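Cellobiose 2-epimerase (Caldibacillus thermoamylovorans, PDB 5ZHB) catalyses the reversible epimerisation at C2 of the reducing-end sugar of cellobiose, converting it to 4-O-beta-D-glucosyl-D-mannose. Local coordinates at residues A[279-284]-A[325-330]; A[251-256]-A[312-317]. One frame throughout, in Å; residues are numbered along the deposited sequence.

Interaction 1: A[279-284]-A[325-330]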
ATOM      1  N   ASN A 279      -1.670   5.097  19.982  1.00 24.55           N
ATOM      2  CA  ASN A 279      -1.450   3.729  20.398  1.00 24.40           C
ATOM      3  C   ASN A 279      -0.124   3.215  19.828  1.00 25.34           C
ATOM      4  O   ASN A 279       0.653   2.511  20.502  1.00 23.62           O
ATOM      5  CB  ASN A 279      -2.645   2.857  19.991  1.00 27.84           C
ATOM      6  CG  ASN A 279      -2.595   1.497  20.629  1.00 28.96           C
ATOM      7  OD1 ASN A 279      -2.479   1.394  21.857  1.00 30.81           O
ATOM      8  ND2 ASN A 279      -2.561   0.445  19.826  1.00 26.03           N
ATOM      9  N   ILE A 280       0.115   3.515  18.540  1.00 25.28           N
ATOM     10  CA  ILE A 280       1.282   2.945  17.884  1.00 26.07           C
ATOM     11  C   ILE A 280       2.535   3.700  18.340  1.00 25.02           C
ATOM     12  O   ILE A 280       3.586   3.085  18.464  1.00 28.29           O
ATOM     13  CB  ILE A 280       1.112   2.893  16.350  1.00 24.68           C
ATOM     14  CG1 ILE A 280      -0.113   2.030  15.952  1.00 23.01           C
ATOM     15  CG2 ILE A 280       2.406   2.401  15.709  1.00 24.30           C
ATOM     16  CD1 ILE A 280      -0.037   0.578  16.385  1.00 23.84           C
ATOM     17  N   GLU A 281       2.416   5.004  18.617  1.00 26.17           N
ATOM     18  CA  GLU A 281       3.534   5.774  19.166  1.00 27.14           C
ATOM     19  C   GLU A 281       3.987   5.120  20.476  1.00 30.08           C
ATOM     20  O   GLU A 281       5.183   4.986  20.730  1.00 29.06           O
ATOM     21  CB  GLU A 281       3.181   7.260  19.243  1.00 27.08           C
ATOM     22  CG  GLU A 281       4.313   8.212  19.649  1.00 30.25           C
ATOM     23  CD  GLU A 281       4.825   8.129  21.097  1.00 32.15           C
ATOM     24  OE1 GLU A 281       5.940   8.577  21.411  1.00 33.79           O
ATOM     25  OE2 GLU A 281       4.104   7.596  21.940  1.00 31.85           O
ATOM     26  N   LYS A 282       3.022   4.662  21.291  1.00 33.07           N
ATOM     27  CA  LYS A 282       3.324   4.125  22.608  1.00 33.77           C
ATOM     28  C   LYS A 282       3.716   2.656  22.542  1.00 35.05           C
ATOM     29  O   LYS A 282       4.531   2.196  23.337  1.00 39.51           O
ATOM     30  CB  LYS A 282       2.109   4.248  23.542  1.00 39.88           C
ATOM     31  CG  LYS A 282       2.310   3.723  24.968  1.00 47.46           C
ATOM     32  CD  LYS A 282       1.007   3.593  25.752  1.00 55.02           C
ATOM     33  CE  LYS A 282       0.212   4.860  25.763  1.00 62.08           C
ATOM     34  NZ  LYS A 282      -1.021   4.758  26.548  1.00 69.15           N
ATOM     35  N   LYS A 283       3.098   1.887  21.643  1.00 31.54           N
ATOM     36  CA  LYS A 283       3.253   0.444  21.708  1.00 31.97           C
ATOM     37  C   LYS A 283       4.176  -0.114  20.623  1.00 33.49           C
ATOM     38  O   LYS A 283       4.754  -1.181  20.827  1.00 32.59           O
ATOM     39  CB  LYS A 283       1.848  -0.163  21.685  1.00 38.00           C
ATOM     40  CG  LYS A 283       1.029   0.166  22.957  1.00 37.31           C
ATOM     41  CD  LYS A 283      -0.324  -0.522  22.986  1.00 39.81           C
ATOM     42  CE  LYS A 283      -1.157  -0.175  24.192  1.00 43.23           C
ATOM     43  NZ  LYS A 283      -2.528  -0.616  23.935  1.00 40.20           N
ATOM     44  N   GLY A 284       4.346   0.604  19.503  1.00 31.32           N
ATOM     45  CA  GLY A 284       5.090   0.094  18.357  1.00 30.16           C
ATOM     46  C   GLY A 284       6.534   0.603  18.269  1.00 29.25           C
ATOM     47  O   GLY A 284       7.378  -0.068  17.686  1.00 28.70           O
ATOM     48  N   ASP A 325       0.759  17.768  18.786  1.00 24.83           N
ATOM     49  CA  ASP A 325       1.501  17.131  19.849  1.00 26.71           C
ATOM     50  C   ASP A 325       2.891  16.786  19.333  1.00 32.94           C
ATOM     51  O   ASP A 325       3.037  15.884  18.506  1.00 28.88           O
ATOM     52  CB  ASP A 325       0.714  15.972  20.415  1.00 24.90           C
ATOM     53  CG  ASP A 325       1.306  15.264  21.618  1.00 27.70           C
ATOM     54  OD1 ASP A 325       2.499  15.481  21.911  1.00 31.78           O
ATOM     55  OD2 ASP A 325       0.558  14.493  22.237  1.00 31.89           O
ATOM     56  N   GLU A 326       3.883  17.523  19.858  1.00 30.94           N
ATOM     57  CA  GLU A 326       5.280  17.400  19.470  1.00 36.95           C
ATOM     58  C   GLU A 326       5.795  15.956  19.539  1.00 29.32           C
ATOM     59  O   GLU A 326       6.731  15.653  18.826  1.00 28.88           O
ATOM     60  CB  GLU A 326       6.145  18.279  20.385  1.00 39.24           C
ATOM     61  CG  GLU A 326       5.873  19.770  20.227  1.00 46.09           C
ATOM     62  CD  GLU A 326       6.448  20.411  18.979  1.00 53.15           C
ATOM     63  OE1 GLU A 326       5.677  21.020  18.197  1.00 60.02           O
ATOM     64  OE2 GLU A 326       7.684  20.320  18.810  1.00 52.81           O
ATOM     65  N   LYS A 327       5.257  15.114  20.442  1.00 29.97           N
ATOM     66  CA  LYS A 327       5.545  13.688  20.539  1.00 30.36           C
ATOM     67  C   LYS A 327       5.594  13.023  19.149  1.00 29.92           C
ATOM     68  O   LYS A 327       6.453  12.180  18.862  1.00 27.98           O
ATOM     69  CB  LYS A 327       4.421  13.057  21.356  1.00 35.27           C
ATOM     70  CG  LYS A 327       4.713  11.702  21.965  1.00 42.05           C
ATOM     71  CD  LYS A 327       3.490  11.003  22.558  1.00 48.73           C
ATOM     72  CE  LYS A 327       2.932  11.620  23.802  1.00 51.79           C
ATOM     73  NZ  LYS A 327       3.746  11.225  24.953  1.00 55.91           N
ATOM     74  N   PHE A 328       4.681  13.439  18.266  1.00 27.84           N
ATOM     75  CA  PHE A 328       4.561  12.835  16.943  1.00 27.76           C
ATOM     76  C   PHE A 328       5.690  13.326  16.038  1.00 27.98           C
ATOM     77  O   PHE A 328       6.204  12.553  15.236  1.00 27.09           O
ATOM     78  CB  PHE A 328       3.184  13.161  16.365  1.00 27.02           C
ATOM     79  CG  PHE A 328       2.039  12.394  17.004  1.00 26.41           C
ATOM     80  CD1 PHE A 328       2.058  11.003  17.096  1.00 24.59           C
ATOM     81  CD2 PHE A 328       0.962  13.069  17.575  1.00 26.66           C
ATOM     82  CE1 PHE A 328       1.020  10.309  17.689  1.00 24.58           C
ATOM     83  CE2 PHE A 328      -0.064  12.373  18.202  1.00 25.34           C
ATOM     84  CZ  PHE A 328      -0.032  10.979  18.257  1.00 26.21           C
ATOM     85  N   LEU A 329       6.032  14.623  16.141  1.00 26.70           N
ATOM     86  CA  LEU A 329       7.125  15.209  15.390  1.00 31.36           C
ATOM     87  C   LEU A 329       8.419  14.540  15.801  1.00 30.11           C
ATOM     88  O   LEU A 329       9.205  14.109  14.961  1.00 29.28           O
ATOM     89  CB  LEU A 329       7.266  16.716  15.572  1.00 35.62           C
ATOM     90  CG  LEU A 329       7.050  17.582  14.332  1.00 42.93           C
ATOM     91  CD1 LEU A 329       7.497  19.006  14.671  1.00 43.69           C
ATOM     92  CD2 LEU A 329       7.809  17.055  13.126  1.00 48.17           C
ATOM     93  N   LYS A 330       8.645  14.466  17.107  1.00 30.31           N
ATOM     94  CA  LYS A 330       9.820  13.765  17.585  1.00 34.38           C
ATOM     95  C   LYS A 330       9.853  12.344  17.018  1.00 29.25           C
ATOM     96  O   LYS A 330      10.928  11.824  16.730  1.00 29.51           O
ATOM     97  CB  LYS A 330       9.901  13.638  19.108  1.00 40.64           C
ATOM     98  CG  LYS A 330      11.297  13.369  19.651  1.00 50.53           C
ATOM     99  CD  LYS A 330      12.251  14.554  19.470  1.00 61.94           C
ATOM    100  CE  LYS A 330      13.140  14.513  18.250  1.00 67.14           C
ATOM    101  NZ  LYS A 330      14.496  14.040  18.562  1.00 70.25           N
TER
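Glu281 and Lys327 meet because each sends CG out anti to its own backbone N (chi1 -173° and -161°), and because the glutamate chain then bends at chi2, so that its carboxylate lies against the methylenes of the lysine. The two side chains cross at about a right angle. OE1 of Glu281 comes to 3.4 Å from CG of Lys327, and OE2 of Glu281 to 3.5 Å from CD of Lys327. The ammonium bends away at chi3 and chi4, which leaves NZ of Lys327 4.7 Å from OE2 of Glu281: opposite charges near each other, probably with a mild attraction, but not paired. Deeper in, CB of Glu281 packs obliquely on the Phe328 ring, 4.0 Å from CE1 of Phe328. The lysine backbone is held by its own helix start, where OD1 of Asp325, the N-cap residue, accepts a hydrogen bond from the backbone N of Lys327 at 3.1 Å, met from above the carboxylate plane. OD2 of that aspartate bonds to Tyr278 OH, a second tie to the other helix. The contact thus joins the C-terminal part of helix 267-283 to the first turn of helix 326-343, while helix 306-323 supplies Phe316 against Glu281 and Tyr320 and Thr323 against Phe328.

Interaction 2: A[251-256]-A[312-317]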
ATOM      1  N   ALA A 251      -3.304   2.722   8.281  1.00 18.81           N
ATOM      2  CA  ALA A 251      -4.750   2.861   8.279  1.00 21.61           C
ATOM      3  C   ALA A 251      -5.195   4.186   8.895  1.00 21.57           C
ATOM      4  O   ALA A 251      -6.105   4.829   8.379  1.00 21.75           O
ATOM      5  CB  ALA A 251      -5.370   1.714   9.044  1.00 25.76           C
ATOM      6  N   SER A 252      -4.521   4.588   9.985  1.00 22.07           N
ATOM      7  CA  SER A 252      -4.833   5.855  10.631  1.00 20.88           C
ATOM      8  C   SER A 252      -4.930   6.960   9.591  1.00 22.10           C
ATOM      9  O   SER A 252      -5.932   7.649   9.527  1.00 22.14           O
ATOM     10  CB  SER A 252      -3.831   6.194  11.698  1.00 23.78           C
ATOM     11  OG  SER A 252      -4.062   7.490  12.223  1.00 26.39           O
ATOM     12  N   TRP A 253      -3.895   7.148   8.760  1.00 20.47           N
ATOM     13  CA  TRP A 253      -3.894   8.303   7.882  1.00 18.71           C
ATOM     14  C   TRP A 253      -4.643   8.045   6.577  1.00 19.56           C
ATOM     15  O   TRP A 253      -5.213   8.985   6.022  1.00 19.27           O
ATOM     16  CB  TRP A 253      -2.478   8.822   7.642  1.00 22.10           C
ATOM     17  CG  TRP A 253      -1.628   8.043   6.679  1.00 20.00           C
ATOM     18  CD1 TRP A 253      -0.767   7.035   6.975  1.00 19.64           C
ATOM     19  CD2 TRP A 253      -1.514   8.265   5.264  1.00 18.28           C
ATOM     20  NE1 TRP A 253      -0.173   6.567   5.835  1.00 18.91           N
ATOM     21  CE2 TRP A 253      -0.593   7.318   4.776  1.00 19.11           C
ATOM     22  CE3 TRP A 253      -2.088   9.161   4.364  1.00 21.36           C
ATOM     23  CZ2 TRP A 253      -0.237   7.261   3.432  1.00 21.30           C
ATOM     24  CZ3 TRP A 253      -1.749   9.096   3.027  1.00 20.49           C
ATOM     25  CH2 TRP A 253      -0.797   8.185   2.581  1.00 21.04           C
ATOM     26  N   LEU A 254      -4.701   6.784   6.133  1.00 20.86           N
ATOM     27  CA  LEU A 254      -5.550   6.440   4.989  1.00 20.49           C
ATOM     28  C   LEU A 254      -7.040   6.603   5.312  1.00 19.43           C
ATOM     29  O   LEU A 254      -7.775   7.159   4.511  1.00 20.65           O
ATOM     30  CB  LEU A 254      -5.265   5.036   4.468  1.00 20.95           C
ATOM     31  CG  LEU A 254      -3.888   4.818   3.823  1.00 20.88           C
ATOM     32  CD1 LEU A 254      -3.764   3.387   3.357  1.00 22.32           C
ATOM     33  CD2 LEU A 254      -3.594   5.767   2.667  1.00 21.91           C
ATOM     34  N   ILE A 255      -7.497   6.130   6.471  1.00 19.62           N
ATOM     35  CA  ILE A 255      -8.891   6.377   6.851  1.00 22.31           C
ATOM     36  C   ILE A 255      -9.130   7.888   6.907  1.00 24.13           C
ATOM     37  O   ILE A 255     -10.142   8.415   6.393  1.00 22.73           O
ATOM     38  CB  ILE A 255      -9.235   5.650   8.164  1.00 23.65           C
ATOM     39  CG1 ILE A 255      -9.248   4.135   7.961  1.00 22.74           C
ATOM     40  CG2 ILE A 255     -10.560   6.155   8.752  1.00 25.34           C
ATOM     41  CD1 ILE A 255      -9.126   3.320   9.235  1.00 22.48           C
ATOM     42  N   ASP A 256      -8.159   8.631   7.468  1.00 25.20           N
ATOM     43  CA  ASP A 256      -8.326  10.075   7.575  1.00 25.08           C
ATOM     44  C   ASP A 256      -8.480  10.710   6.195  1.00 27.69           C
ATOM     45  O   ASP A 256      -9.331  11.574   5.979  1.00 25.02           O
ATOM     46  CB  ASP A 256      -7.164  10.741   8.299  1.00 28.23           C
ATOM     47  CG  ASP A 256      -7.517  12.067   8.961  1.00 31.76           C
ATOM     48  OD1 ASP A 256      -8.718  12.313   9.160  1.00 27.46           O
ATOM     49  OD2 ASP A 256      -6.595  12.850   9.229  1.00 28.45           O
ATOM     50  N   ALA A 312       4.706   4.752   9.331  1.00 20.31           N
ATOM     51  CA  ALA A 312       4.713   5.386  10.652  1.00 22.12           C
ATOM     52  C   ALA A 312       5.061   6.873  10.530  1.00 23.34           C
ATOM     53  O   ALA A 312       4.443   7.726  11.185  1.00 23.50           O
ATOM     54  CB  ALA A 312       5.659   4.650  11.570  1.00 22.98           C
ATOM     55  N   MET A 313       6.021   7.210   9.660  1.00 20.04           N
ATOM     56  CA  MET A 313       6.377   8.622   9.488  1.00 21.20           C
ATOM     57  C   MET A 313       5.171   9.397   8.966  1.00 20.91           C
ATOM     58  O   MET A 313       4.864  10.487   9.462  1.00 20.73           O
ATOM     59  CB  MET A 313       7.619   8.839   8.603  1.00 19.52           C
ATOM     60  CG  MET A 313       8.902   8.489   9.316  1.00 20.46           C
ATOM     61  SD  MET A 313      10.437   8.717   8.385  1.00 22.74           S
ATOM     62  CE  MET A 313      10.418   7.401   7.155  1.00 23.96           C
ATOM     63  N   VAL A 314       4.421   8.836   8.011  1.00 19.04           N
ATOM     64  CA  VAL A 314       3.303   9.579   7.460  1.00 18.27           C
ATOM     65  C   VAL A 314       2.201   9.687   8.526  1.00 19.91           C
ATOM     66  O   VAL A 314       1.656  10.759   8.751  1.00 21.34           O
ATOM     67  CB  VAL A 314       2.776   9.004   6.131  1.00 19.24           C
ATOM     68  CG1 VAL A 314       1.557   9.770   5.621  1.00 19.56           C
ATOM     69  CG2 VAL A 314       3.883   8.992   5.074  1.00 20.52           C
ATOM     70  N   GLY A 315       1.862   8.571   9.164  1.00 21.90           N
ATOM     71  CA  GLY A 315       0.725   8.532  10.059  1.00 23.77           C
ATOM     72  C   GLY A 315       0.988   9.408  11.278  1.00 23.53           C
ATOM     73  O   GLY A 315       0.089  10.096  11.729  1.00 22.12           O
ATOM     74  N   PHE A 316       2.237   9.405  11.740  1.00 24.59           N
ATOM     75  CA  PHE A 316       2.625  10.218  12.885  1.00 25.10           C
ATOM     76  C   PHE A 316       2.589  11.700  12.534  1.00 25.08           C
ATOM     77  O   PHE A 316       2.134  12.505  13.357  1.00 26.81           O
ATOM     78  CB  PHE A 316       3.951   9.749  13.458  1.00 21.92           C
ATOM     79  CG  PHE A 316       3.955   8.446  14.240  1.00 21.38           C
ATOM     80  CD1 PHE A 316       2.821   7.924  14.866  1.00 21.99           C
ATOM     81  CD2 PHE A 316       5.139   7.757  14.398  1.00 19.50           C
ATOM     82  CE1 PHE A 316       2.890   6.732  15.586  1.00 21.45           C
ATOM     83  CE2 PHE A 316       5.210   6.583  15.139  1.00 19.03           C
ATOM     84  CZ  PHE A 316       4.081   6.062  15.705  1.00 23.08           C
ATOM     85  N   TYR A 317       2.993  12.062  11.315  1.00 23.02           N
ATOM     86  CA  TYR A 317       2.937  13.450  10.894  1.00 22.68           C
ATOM     87  C   TYR A 317       1.491  13.939  10.736  1.00 26.71           C
ATOM     88  O   TYR A 317       1.162  15.081  11.083  1.00 23.34           O
ATOM     89  CB  TYR A 317       3.781  13.691   9.639  1.00 22.47           C
ATOM     90  CG  TYR A 317       3.841  15.176   9.362  1.00 26.46           C
ATOM     91  CD1 TYR A 317       4.612  16.022  10.154  1.00 29.28           C
ATOM     92  CD2 TYR A 317       3.057  15.743   8.372  1.00 28.60           C
ATOM     93  CE1 TYR A 317       4.647  17.389   9.927  1.00 31.82           C
ATOM     94  CE2 TYR A 317       3.066  17.107   8.151  1.00 36.02           C
ATOM     95  CZ  TYR A 317       3.854  17.934   8.936  1.00 36.41           C
ATOM     96  OH  TYR A 317       3.846  19.272   8.671  1.00 41.13           O
TER
HETATM   97  O   HOH W   1      -2.653   9.584  11.383  1.00 23.92           O
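Helices run through both segments, and they come closest where CA of Trp253 lies 5.1 Å from CA of Gly315. So short a separation suits a glycine at the crossing, since a CB there would have to sit beside the indole and Ser252. The Trp253 side chain takes the crowded position, CG between the backbone N and the carbonyl carbon (chi1 77°), and this stands the indole up between the helices, with CD1 of Trp253 3.7 Å from CA of Gly315. The residue just before the glycine, Val314, lays its CG1 methyl almost straight over the five-membered ring of Trp253, a CH-pi contact at 3.4 Å from the centroid and 13° off the ring normal. CG1 reaches the ring because it stands anti to the valine's backbone N. Leu254 CD2 covers the opposite face, offset toward the rim, so the indole is sandwiched between two aliphatic groups. The arrangement is consistent with the alpha/alpha-barrel fold of the GlcNAc 2-epimerase family (six-hairpin clan), in which helices pack side by side; here helix 245-262 lies against helix 306-323. NE1 of Trp253 donates to Glu311 OE1, which gives the buried nitrogen a partner and, with the methyls on its two faces, limits the ring's rotation. A leucine in place of Trp253 would probably leave Glu311 OE1 without that donor and open a gap beneath the Val314 methyl. A water bridges the helices nearby, donating to Ser252 OG at 2.7 Å and to the carbonyl O of Gly315 at 2.8 Å; Ser252 OG also bonds to Val273 O. Arg379, Glu383 and Arg387 of helix 375-387 touch Trp253. Asp256 OD2 forms a salt bridge to Lys322 of helix 306-323, a second tie between the two helices, and another to Lys260.

In the fold
From the N terminus, the chain reaches helix 245-262, which carries 251-256, and turns into helix 267-283, which carries 279-284. It then passes through strands 294-296 and 299-305 before helix 306-323 brings 312-317 back to 251-256, closing interaction 2 over 55 intervening residues. Helix 326-343 follows at once, and its start meets 279-284, closing interaction 1 over 40. The segments alternate along the chain, so the two closures cross: helix 245-262 is joined to helix 306-323, and helix 267-283, which follows the former, to helix 326-343, which follows the latter. Phe316, on 312-317, joins the two: its ring reaches Glu281, and its O lies 3.3 Å from CB of Phe328.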